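Local coordinates for putative sulfurtransferase dsrE (Allochromatium vinosum, PDB 2HY5), which is of uncertain function but probably carries sulfur as a persulfide in a complex with DsrF and DsrH, in the oxidation of intracellular sulfur, at residues R36-S47 and D74-R85; M1-E9 and A119-D130. All coordinates share one frame; numbering follows the deposited sequence.

Contact 1. Residues R36-S47 and D74-R85; sequences RVFFYHDGVNNS and DMVVCVAAAQRR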
loop_
_atom_site.group_PDB
_atom_site.type_symbol
_atom_site.label_atom_id
_atom_site.label_comp_id
_atom_site.label_asym_id
_atom_site.label_seq_id
_atom_site.Cartn_x
_atom_site.Cartn_y
_atom_site.Cartn_z
ATOM N N ARG A 36 -7.441 -21.184 11.900
ATOM C CA ARG A 36 -6.057 -20.787 11.682
ATOM C C ARG A 36 -5.969 -19.320 11.280
ATOM O O ARG A 36 -6.857 -18.802 10.607
ATOM C CB ARG A 36 -5.445 -21.665 10.583
ATOM C CG ARG A 36 -3.990 -21.358 10.201
ATOM C CD ARG A 36 -3.439 -22.493 9.333
ATOM N NE ARG A 36 -3.431 -23.740 10.093
ATOM C CZ ARG A 36 -3.730 -24.939 9.604
ATOM N NH1 ARG A 36 -4.066 -25.090 8.331
ATOM N NH2 ARG A 36 -3.719 -25.993 10.410
ATOM N N VAL A 37 -4.909 -18.661 11.732
ATOM C CA VAL A 37 -4.640 -17.272 11.390
ATOM C C VAL A 37 -3.379 -17.400 10.551
ATOM O O VAL A 37 -2.335 -17.828 11.047
ATOM C CB VAL A 37 -4.340 -16.414 12.637
ATOM C CG1 VAL A 37 -4.111 -14.964 12.224
ATOM C CG2 VAL A 37 -5.490 -16.501 13.623
ATOM N N PHE A 38 -3.483 -17.052 9.276
ATOM C CA PHE A 38 -2.355 -17.184 8.371
ATOM C C PHE A 38 -1.799 -15.839 7.920
ATOM O O PHE A 38 -2.533 -14.995 7.413
ATOM C CB PHE A 38 -2.781 -18.012 7.155
ATOM C CG PHE A 38 -1.636 -18.474 6.309
ATOM C CD1 PHE A 38 -1.068 -17.632 5.360
ATOM C CD2 PHE A 38 -1.102 -19.746 6.484
ATOM C CE1 PHE A 38 0.019 -18.050 4.596
ATOM C CE2 PHE A 38 -0.016 -20.178 5.728
ATOM C CZ PHE A 38 0.548 -19.329 4.781
ATOM N N PHE A 39 -0.500 -15.646 8.125
ATOM C CA PHE A 39 0.153 -14.404 7.733
ATOM C C PHE A 39 0.917 -14.604 6.434
ATOM O O PHE A 39 1.776 -15.484 6.333
ATOM C CB PHE A 39 1.091 -13.920 8.842
ATOM C CG PHE A 39 0.392 -13.644 10.144
ATOM C CD1 PHE A 39 0.186 -14.659 11.070
ATOM C CD2 PHE A 39 -0.095 -12.376 10.426
ATOM C CE1 PHE A 39 -0.491 -14.411 12.267
ATOM C CE2 PHE A 39 -0.770 -12.118 11.616
ATOM C CZ PHE A 39 -0.970 -13.138 12.535
ATOM N N TYR A 40 0.590 -13.785 5.437
ATOM C CA TYR A 40 1.213 -13.869 4.119
ATOM C C TYR A 40 1.706 -12.486 3.684
ATOM O O TYR A 40 1.337 -11.481 4.287
ATOM C CB TYR A 40 0.201 -14.417 3.106
ATOM C CG TYR A 40 0.819 -14.915 1.823
ATOM C CD1 TYR A 40 1.994 -15.671 1.842
ATOM C CD2 TYR A 40 0.222 -14.656 0.590
ATOM C CE1 TYR A 40 2.558 -16.154 0.667
ATOM C CE2 TYR A 40 0.778 -15.140 -0.593
ATOM C CZ TYR A 40 1.946 -15.886 -0.547
ATOM O OH TYR A 40 2.509 -16.373 -1.707
ATOM N N HIS A 41 2.522 -12.436 2.634
ATOM C CA HIS A 41 3.085 -11.166 2.159
ATOM C C HIS A 41 3.765 -10.494 3.362
ATOM O O HIS A 41 4.332 -11.178 4.213
ATOM C CB HIS A 41 1.989 -10.240 1.610
ATOM C CG HIS A 41 1.153 -10.845 0.524
ATOM N ND1 HIS A 41 1.677 -11.281 -0.675
ATOM C CD2 HIS A 41 -0.185 -11.045 0.440
ATOM C CE1 HIS A 41 0.702 -11.720 -1.448
ATOM N NE2 HIS A 41 -0.440 -11.588 -0.795
ATOM N N ASP A 42 3.705 -9.166 3.438
ATOM C CA ASP A 42 4.302 -8.438 4.561
ATOM C C ASP A 42 3.639 -8.824 5.881
ATOM O O ASP A 42 4.107 -8.450 6.955
ATOM C CB ASP A 42 4.176 -6.926 4.354
ATOM C CG ASP A 42 5.369 -6.330 3.632
ATOM O OD1 ASP A 42 6.283 -7.093 3.248
ATOM O OD2 ASP A 42 5.392 -5.092 3.451
ATOM N N GLY A 43 2.544 -9.572 5.791
ATOM C CA GLY A 43 1.849 -10.011 6.986
ATOM C C GLY A 43 2.749 -10.832 7.889
ATOM O O GLY A 43 2.549 -10.868 9.102
ATOM N N VAL A 44 3.747 -11.492 7.313
ATOM C CA VAL A 44 4.649 -12.306 8.121
ATOM C C VAL A 44 5.380 -11.480 9.182
ATOM O O VAL A 44 5.837 -12.022 10.191
ATOM C CB VAL A 44 5.699 -13.042 7.242
ATOM C CG1 VAL A 44 4.989 -13.950 6.241
ATOM C CG2 VAL A 44 6.579 -12.030 6.522
ATOM N N ASN A 45 5.469 -10.170 8.970
ATOM C CA ASN A 45 6.164 -9.301 9.912
ATOM C C ASN A 45 5.424 -9.106 11.242
ATOM O O ASN A 45 5.927 -8.442 12.151
ATOM C CB ASN A 45 6.460 -7.950 9.244
ATOM C CG ASN A 45 7.510 -8.064 8.136
ATOM O OD1 ASN A 45 7.572 -7.227 7.232
ATOM N ND2 ASN A 45 8.344 -9.095 8.212
ATOM N N ASN A 46 4.233 -9.692 11.355
ATOM C CA ASN A 46 3.456 -9.608 12.590
ATOM C C ASN A 46 3.945 -10.661 13.573
ATOM O O ASN A 46 3.431 -10.759 14.687
ATOM C CB ASN A 46 1.978 -9.887 12.322
ATOM C CG ASN A 46 1.267 -8.710 11.716
ATOM O OD1 ASN A 46 0.983 -7.729 12.397
ATOM N ND2 ASN A 46 0.977 -8.798 10.424
ATOM N N SER A 47 4.941 -11.439 13.164
ATOM C CA SER A 47 5.432 -12.520 14.011
ATOM C C SER A 47 6.803 -12.327 14.646
ATOM O O SER A 47 7.316 -13.244 15.286
ATOM C CB SER A 47 5.443 -13.826 13.219
ATOM O OG SER A 47 6.414 -13.793 12.190
ATOM N N ASP A 74 -3.934 -21.249 16.203
ATOM C CA ASP A 74 -2.844 -21.734 15.369
ATOM C C ASP A 74 -2.459 -20.568 14.457
ATOM O O ASP A 74 -3.139 -20.283 13.472
ATOM C CB ASP A 74 -3.306 -22.944 14.548
ATOM C CG ASP A 74 -2.194 -23.541 13.698
ATOM O OD1 ASP A 74 -1.024 -23.500 14.130
ATOM O OD2 ASP A 74 -2.494 -24.063 12.602
ATOM N N MET A 75 -1.379 -19.883 14.818
ATOM C CA MET A 75 -0.893 -18.737 14.061
ATOM C C MET A 75 0.235 -19.220 13.170
ATOM O O MET A 75 1.280 -19.655 13.658
ATOM C CB MET A 75 -0.385 -17.678 15.029
ATOM C CG MET A 75 -1.331 -17.452 16.182
ATOM S SD MET A 75 -2.122 -15.855 16.091
ATOM C CE MET A 75 -1.093 -15.009 16.982
ATOM N N VAL A 76 0.020 -19.135 11.863
ATOM C CA VAL A 76 1.000 -19.618 10.906
ATOM C C VAL A 76 1.567 -18.519 10.021
ATOM O O VAL A 76 0.837 -17.653 9.528
ATOM C CB VAL A 76 0.371 -20.716 10.018
ATOM C CG1 VAL A 76 1.434 -21.372 9.139
ATOM C CG2 VAL A 76 -0.319 -21.752 10.900
ATOM N N VAL A 77 2.882 -18.568 9.837
ATOM C CA VAL A 77 3.605 -17.610 9.005
ATOM C C VAL A 77 4.180 -18.340 7.793
ATOM O O VAL A 77 4.883 -19.344 7.939
ATOM C CB VAL A 77 4.752 -16.961 9.806
ATOM C CG1 VAL A 77 5.556 -16.027 8.920
ATOM C CG2 VAL A 77 4.179 -16.215 11.006
ATOM N N CYS A 78 3.877 -17.840 6.596
ATOM C CA CYS A 78 4.358 -18.451 5.361
ATOM C C CYS A 78 5.884 -18.466 5.289
ATOM O O CYS A 78 6.529 -17.425 5.407
ATOM C CB CYS A 78 3.813 -17.697 4.152
ATOM S SG CYS A 78 4.412 -18.352 2.587
ATOM N N VAL A 79 6.458 -19.645 5.074
ATOM C CA VAL A 79 7.911 -19.769 5.003
ATOM C C VAL A 79 8.534 -19.011 3.831
ATOM O O VAL A 79 9.570 -18.366 3.986
ATOM C CB VAL A 79 8.342 -21.256 4.935
ATOM C CG1 VAL A 79 7.835 -21.897 3.649
ATOM C CG2 VAL A 79 9.852 -21.360 5.027
ATOM N N ALA A 80 7.903 -19.087 2.662
ATOM C CA ALA A 80 8.406 -18.413 1.466
ATOM C C ALA A 80 8.450 -16.905 1.671
ATOM O O ALA A 80 9.467 -16.256 1.406
ATOM C CB ALA A 80 7.525 -18.751 0.269
ATOM N N ALA A 81 7.341 -16.352 2.146
ATOM C CA ALA A 81 7.249 -14.922 2.402
ATOM C C ALA A 81 8.183 -14.522 3.548
ATOM O O ALA A 81 8.743 -13.429 3.549
ATOM C CB ALA A 81 5.805 -14.545 2.733
ATOM N N ALA A 82 8.355 -15.412 4.521
ATOM C CA ALA A 82 9.236 -15.134 5.655
ATOM C C ALA A 82 10.709 -15.088 5.236
ATOM O O ALA A 82 11.471 -14.248 5.712
ATOM C CB ALA A 82 9.037 -16.185 6.742
ATOM N N GLN A 83 11.109 -15.993 4.346
ATOM C CA GLN A 83 12.490 -16.037 3.879
ATOM C C GLN A 83 12.842 -14.784 3.097
ATOM O O GLN A 83 13.954 -14.275 3.175
ATOM C CB GLN A 83 12.714 -17.270 3.004
ATOM C CG GLN A 83 12.690 -18.571 3.778
ATOM C CD GLN A 83 12.792 -19.786 2.882
ATOM O OE1 GLN A 83 12.968 -20.909 3.357
ATOM N NE2 GLN A 83 12.672 -19.571 1.578
ATOM N N ARG A 84 11.876 -14.285 2.342
ATOM C CA ARG A 84 12.085 -13.096 1.538
ATOM C C ARG A 84 12.217 -11.855 2.419
ATOM O O ARG A 84 12.985 -10.943 2.114
ATOM C CB ARG A 84 10.904 -12.923 0.585
ATOM C CG ARG A 84 11.215 -12.230 -0.726
ATOM C CD ARG A 84 9.971 -12.235 -1.598
ATOM N NE ARG A 84 9.311 -13.539 -1.561
ATOM C CZ ARG A 84 9.364 -14.445 -2.532
ATOM N NH1 ARG A 84 10.048 -14.199 -3.641
ATOM N NH2 ARG A 84 8.738 -15.606 -2.388
ATOM N N ARG A 85 11.492 -11.843 3.532
ATOM C CA ARG A 85 11.473 -10.684 4.411
ATOM C C ARG A 85 12.305 -10.700 5.689
ATOM O O ARG A 85 12.464 -9.662 6.335
ATOM C CB ARG A 85 10.017 -10.359 4.728
ATOM C CG ARG A 85 9.207 -10.085 3.461
ATOM C CD ARG A 85 7.736 -9.916 3.760
ATOM N NE ARG A 85 6.968 -9.491 2.590
ATOM C CZ ARG A 85 6.675 -10.260 1.545
ATOM N NH1 ARG A 85 7.086 -11.517 1.497
ATOM N NH2 ARG A 85 5.935 -9.771 0.553
#
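Tyr40 turns the edge of its ring to Cys78, with CE1 3.5 Å from SG, while CZ of Phe38 rests on CB of the same cysteine. Cys78, the likely persulfide-forming residue by similarity with relatives, ends strand 75-78 of a beta-alpha-beta unit whose first strand is 33-39 and whose helix is 60-71. It is also the N-cap of helix 79-85: with SG anti to the backbone N (chi1 178°), the sulfur accepts from Ala81 N at 3.6 Å, a capping bond that fixes SG at the helix start.

Behind the cysteine, Val44 of the 3-10 turn drives its CB and CG1 against CG1 of Val77, both at a tight 3.4 Å, and CG1 of Val44 also meets Ala81 CB. Arg85 reaches back across this turn. Its NE meets Asp42 OD1 on the anti lone pair at 2.6 Å, in the guanidinium plane, with the carboxylate turned 89° to it; NH1 bonds Ala81 O, and the peptide carbon of His41 lies over one face. Replacing Arg85 with a leucine would probably leave the Asp42 carboxylate without its charged mate and uncover the His41-Asp42 peptide. NH2 goes on to Glu24 of the DsrF chain and Gln13 of a second copy of this protein.

Further out, the parallel ladder has four bonds: Val37 N to Asp74 O, Val76 N to Val37 O, Phe39 N to Val76 O and Cys78 N to Phe39 O. At the far end Arg36 NE grips Asp74 OD2 at 2.7 Å, while Asp74 OD1 pairs with Arg108; CD of Arg36 lies 3.6 Å from Val76 CG2.

Contact 2. Residues M1-E9 and A119-D130; sequences MKFALQINE and AIQADRLVVFGD
With CG anti to its carbonyl carbon (chi1 -63°) and the chain bent at chi3, Met1 lays its SD and CE over one face of the Arg124 guanidinium, CE 3.3 Å from NH1. Arg124 bends at chi2 (-72°), and its NH1 comes back to Asp123 O from above the carbonyl plane; NE and NH2 are taken by backbone oxygens of the DsrH chain. Beside them, Asp123 OD2 accepts from Lys2 N at 2.8 Å, and Lys2 O takes both Asp123 N and Arg124 N.

From here strands 2-7 and 124-128 run parallel; 124-128 is an outermost strand of this chain's five-stranded parallel sheet, and 2-7 is the next one in, between it and 33-39. On the face toward helix 16-29, Phe3 CD1 meets Arg124 CB and Leu5 CD2 packs on Val126 CB at 3.7 Å. On the other face Ala4 CB touches Ala122 CB where helix 113-121 gives way to the strand. Gln6 lies alongside Val127, pointing the same way; NE2 donates to Asn8 OD1 in its carbonyl plane at 2.8 Å, whereas OE1 is buried without a polar partner. Past the strands, a water joins Glu9 OE2 to Asp130 N, and Glu9 OE2 also bonds Tyr21 of the DsrF chain.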
loop_
_atom_site.group_PDB
_atom_site.type_symbol
_atom_site.label_atom_id
_atom_site.label_comp_id
_atom_site.label_asym_id
_atom_site.label_seq_id
_atom_site.Cartn_x
_atom_site.Cartn_y
_atom_site.Cartn_z
ATOM N N MET A 1 -19.536 -21.140 13.705
ATOM C CA MET A 1 -18.830 -21.523 12.452
ATOM C C MET A 1 -17.318 -21.483 12.642
ATOM O O MET A 1 -16.825 -21.008 13.666
ATOM C CB MET A 1 -19.222 -20.582 11.310
ATOM C CG MET A 1 -20.693 -20.626 10.937
ATOM S SD MET A 1 -21.026 -19.759 9.391
ATOM C CE MET A 1 -21.188 -21.147 8.258
ATOM N N LYS A 2 -16.595 -21.995 11.649
ATOM C CA LYS A 2 -15.135 -22.027 11.670
ATOM C C LYS A 2 -14.586 -20.997 10.680
ATOM O O LYS A 2 -15.022 -20.938 9.532
ATOM C CB LYS A 2 -14.626 -23.416 11.277
ATOM C CG LYS A 2 -15.168 -24.557 12.119
ATOM C CD LYS A 2 -14.609 -25.886 11.628
ATOM C CE LYS A 2 -15.126 -27.057 12.443
ATOM N NZ LYS A 2 -14.592 -28.354 11.939
ATOM N N PHE A 3 -13.623 -20.203 11.136
ATOM C CA PHE A 3 -13.004 -19.161 10.316
ATOM C C PHE A 3 -11.544 -19.409 9.986
ATOM O O PHE A 3 -10.802 -19.982 10.778
ATOM C CB PHE A 3 -13.047 -17.814 11.040
ATOM C CG PHE A 3 -14.397 -17.177 11.079
ATOM C CD1 PHE A 3 -14.874 -16.467 9.982
ATOM C CD2 PHE A 3 -15.191 -17.279 12.215
ATOM C CE1 PHE A 3 -16.133 -15.864 10.017
ATOM C CE2 PHE A 3 -16.447 -16.681 12.261
ATOM C CZ PHE A 3 -16.919 -15.973 11.162
ATOM N N ALA A 4 -11.150 -18.949 8.804
ATOM C CA ALA A 4 -9.766 -19.010 8.366
ATOM C C ALA A 4 -9.479 -17.530 8.134
ATOM O O ALA A 4 -10.171 -16.886 7.346
ATOM C CB ALA A 4 -9.641 -19.788 7.062
ATOM N N LEU A 5 -8.498 -16.976 8.840
ATOM C CA LEU A 5 -8.170 -15.561 8.671
ATOM C C LEU A 5 -6.819 -15.403 7.993
ATOM O O LEU A 5 -5.854 -16.065 8.356
ATOM C CB LEU A 5 -8.139 -14.846 10.025
ATOM C CG LEU A 5 -9.399 -14.931 10.891
ATOM C CD1 LEU A 5 -9.213 -14.064 12.127
ATOM C CD2 LEU A 5 -10.620 -14.476 10.104
ATOM N N GLN A 6 -6.762 -14.515 7.006
ATOM C CA GLN A 6 -5.538 -14.256 6.263
ATOM C C GLN A 6 -5.187 -12.783 6.447
ATOM O O GLN A 6 -6.044 -11.917 6.272
ATOM C CB GLN A 6 -5.760 -14.563 4.778
ATOM C CG GLN A 6 -4.492 -14.537 3.927
ATOM C CD GLN A 6 -4.796 -14.675 2.443
ATOM O OE1 GLN A 6 -5.653 -15.465 2.042
ATOM N NE2 GLN A 6 -4.060 -13.934 1.616
ATOM N N ILE A 7 -3.938 -12.508 6.818
ATOM C CA ILE A 7 -3.471 -11.138 7.023
ATOM C C ILE A 7 -2.299 -10.914 6.070
ATOM O O ILE A 7 -1.297 -11.625 6.139
ATOM C CB ILE A 7 -3.045 -10.926 8.491
ATOM C CG1 ILE A 7 -4.258 -11.164 9.403
ATOM C CG2 ILE A 7 -2.507 -9.511 8.694
ATOM C CD1 ILE A 7 -3.943 -11.180 10.869
ATOM N N ASN A 8 -2.433 -9.924 5.187
ATOM C CA ASN A 8 -1.422 -9.648 4.165
ATOM C C ASN A 8 -0.484 -8.473 4.369
ATOM O O ASN A 8 0.397 -8.245 3.537
ATOM C CB ASN A 8 -2.093 -9.437 2.805
ATOM C CG ASN A 8 -3.004 -10.580 2.410
ATOM O OD1 ASN A 8 -2.778 -11.729 2.780
ATOM N ND2 ASN A 8 -4.024 -10.268 1.624
ATOM N N GLU A 9 -0.660 -7.722 5.445
ATOM C CA GLU A 9 0.187 -6.559 5.660
ATOM C C GLU A 9 0.918 -6.564 6.983
ATOM O O GLU A 9 0.478 -7.185 7.950
ATOM C CB GLU A 9 -0.653 -5.289 5.561
ATOM C CG GLU A 9 -1.478 -5.200 4.297
ATOM C CD GLU A 9 -0.641 -5.320 3.036
ATOM O OE1 GLU A 9 0.517 -4.852 3.043
ATOM O OE2 GLU A 9 -1.151 -5.867 2.033
ATOM N N ALA A 119 -8.660 -22.882 4.271
ATOM C CA ALA A 119 -9.768 -22.425 3.438
ATOM C C ALA A 119 -10.713 -23.586 3.165
ATOM O O ALA A 119 -11.925 -23.397 3.031
ATOM C CB ALA A 119 -9.240 -21.856 2.119
ATOM N N ILE A 120 -10.160 -24.790 3.089
ATOM C CA ILE A 120 -10.964 -25.981 2.844
ATOM C C ILE A 120 -11.734 -26.399 4.097
ATOM O O ILE A 120 -12.914 -26.744 4.023
ATOM C CB ILE A 120 -10.079 -27.167 2.393
ATOM C CG1 ILE A 120 -9.437 -26.849 1.037
ATOM C CG2 ILE A 120 -10.908 -28.439 2.318
ATOM C CD1 ILE A 120 -8.518 -27.937 0.514
ATOM N N GLN A 121 -11.064 -26.354 5.244
ATOM C CA GLN A 121 -11.675 -26.761 6.505
ATOM C C GLN A 121 -12.634 -25.748 7.116
ATOM O O GLN A 121 -13.625 -26.130 7.734
ATOM C CB GLN A 121 -10.588 -27.093 7.530
ATOM C CG GLN A 121 -9.661 -28.229 7.119
ATOM C CD GLN A 121 -10.407 -29.524 6.862
ATOM O OE1 GLN A 121 -11.274 -29.918 7.643
ATOM N NE2 GLN A 121 -10.061 -30.204 5.771
ATOM N N ALA A 122 -12.344 -24.462 6.947
ATOM C CA ALA A 122 -13.186 -23.412 7.517
ATOM C C ALA A 122 -14.448 -23.130 6.711
ATOM O O ALA A 122 -14.530 -23.435 5.522
ATOM C CB ALA A 122 -12.380 -22.131 7.677
ATOM N N ASP A 123 -15.434 -22.545 7.378
ATOM C CA ASP A 123 -16.691 -22.200 6.732
ATOM C C ASP A 123 -16.549 -20.870 6.001
ATOM O O ASP A 123 -17.198 -20.640 4.983
ATOM C CB ASP A 123 -17.804 -22.095 7.775
ATOM C CG ASP A 123 -18.091 -23.420 8.447
ATOM O OD1 ASP A 123 -18.402 -24.391 7.724
ATOM O OD2 ASP A 123 -18.009 -23.491 9.691
ATOM N N ARG A 124 -15.687 -20.002 6.524
ATOM C CA ARG A 124 -15.465 -18.688 5.926
ATOM C C ARG A 124 -13.987 -18.313 5.910
ATOM O O ARG A 124 -13.252 -18.605 6.854
ATOM C CB ARG A 124 -16.223 -17.616 6.711
ATOM C CG ARG A 124 -17.721 -17.844 6.816
ATOM C CD ARG A 124 -18.418 -17.600 5.495
ATOM N NE ARG A 124 -19.867 -17.722 5.636
ATOM C CZ ARG A 124 -20.530 -18.871 5.618
ATOM N NH1 ARG A 124 -19.882 -20.015 5.457
ATOM N NH2 ARG A 124 -21.848 -18.875 5.763
ATOM N N LEU A 125 -13.566 -17.674 4.823
ATOM C CA LEU A 125 -12.193 -17.202 4.679
ATOM C C LEU A 125 -12.286 -15.684 4.648
ATOM O O LEU A 125 -12.847 -15.107 3.712
ATOM C CB LEU A 125 -11.568 -17.698 3.374
ATOM C CG LEU A 125 -10.236 -17.042 2.985
ATOM C CD1 LEU A 125 -9.143 -17.389 3.997
ATOM C CD2 LEU A 125 -9.854 -17.507 1.596
ATOM N N VAL A 126 -11.741 -15.041 5.673
ATOM C CA VAL A 126 -11.785 -13.590 5.769
ATOM C C VAL A 126 -10.373 -13.049 5.609
ATOM O O VAL A 126 -9.494 -13.328 6.426
ATOM C CB VAL A 126 -12.378 -13.152 7.122
ATOM C CG1 VAL A 126 -12.634 -11.654 7.121
ATOM C CG2 VAL A 126 -13.672 -13.904 7.379
ATOM N N VAL A 127 -10.174 -12.280 4.542
ATOM C CA VAL A 127 -8.871 -11.717 4.211
ATOM C C VAL A 127 -8.757 -10.243 4.574
ATOM O O VAL A 127 -9.647 -9.444 4.285
ATOM C CB VAL A 127 -8.580 -11.874 2.701
ATOM C CG1 VAL A 127 -7.157 -11.402 2.389
ATOM C CG2 VAL A 127 -8.765 -13.323 2.283
ATOM N N PHE A 128 -7.648 -9.892 5.211
ATOM C CA PHE A 128 -7.397 -8.519 5.617
ATOM C C PHE A 128 -6.126 -8.050 4.939
ATOM O O PHE A 128 -5.063 -8.636 5.126
ATOM C CB PHE A 128 -7.242 -8.431 7.138
ATOM C CG PHE A 128 -8.500 -8.756 7.895
ATOM C CD1 PHE A 128 -8.854 -10.079 8.153
ATOM C CD2 PHE A 128 -9.353 -7.739 8.314
ATOM C CE1 PHE A 128 -10.044 -10.387 8.820
ATOM C CE2 PHE A 128 -10.551 -8.035 8.984
ATOM C CZ PHE A 128 -10.894 -9.362 9.234
ATOM N N GLY A 129 -6.235 -6.996 4.143
ATOM C CA GLY A 129 -5.064 -6.500 3.450
ATOM C C GLY A 129 -5.178 -5.035 3.103
ATOM O O GLY A 129 -5.836 -4.271 3.808
ATOM N N ASP A 130 -4.536 -4.658 2.001
ATOM C CA ASP A 130 -4.532 -3.280 1.513
ATOM C C ASP A 130 -5.377 -3.140 0.261
ATOM O O ASP A 130 -4.870 -3.474 -0.834
ATOM C CB ASP A 130 -3.107 -2.835 1.203
ATOM C CG ASP A 130 -2.242 -2.806 2.429
ATOM O OD1 ASP A 130 -1.007 -2.680 2.283
ATOM O OD2 ASP A 130 -2.802 -2.899 3.543
ATOM O OXT ASP A 130 -6.536 -2.701 0.385
HETATM O O HOH W 1 -14.176 -28.477 8.825
HETATM O O HOH W 2 -3.147 -7.071 0.574
#

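Both contacts are parallel strand pairings in one sheet, joined where strands 33-39 and 2-7 lie side by side: Phe38 N is 2.7 Å from Leu5 O, and Phe39 packs on Ile7. Contact 1 lies near the middle of the chain and is almost wholly buried; contact 2 is also mostly buried but lies farther from the middle, with a few exposed residues, Met1 and Lys2 among them. Their chemistry follows: contact 1 adds two salt bridges and the likely sulfur-carrying cysteine at a helix start, whereas contact 2 leans on its longer backbone ladder, aliphatic packing and water bridges at its ends. Each meets the DsrF chain and a second copy of this protein, but contact 2 also faces DsrH.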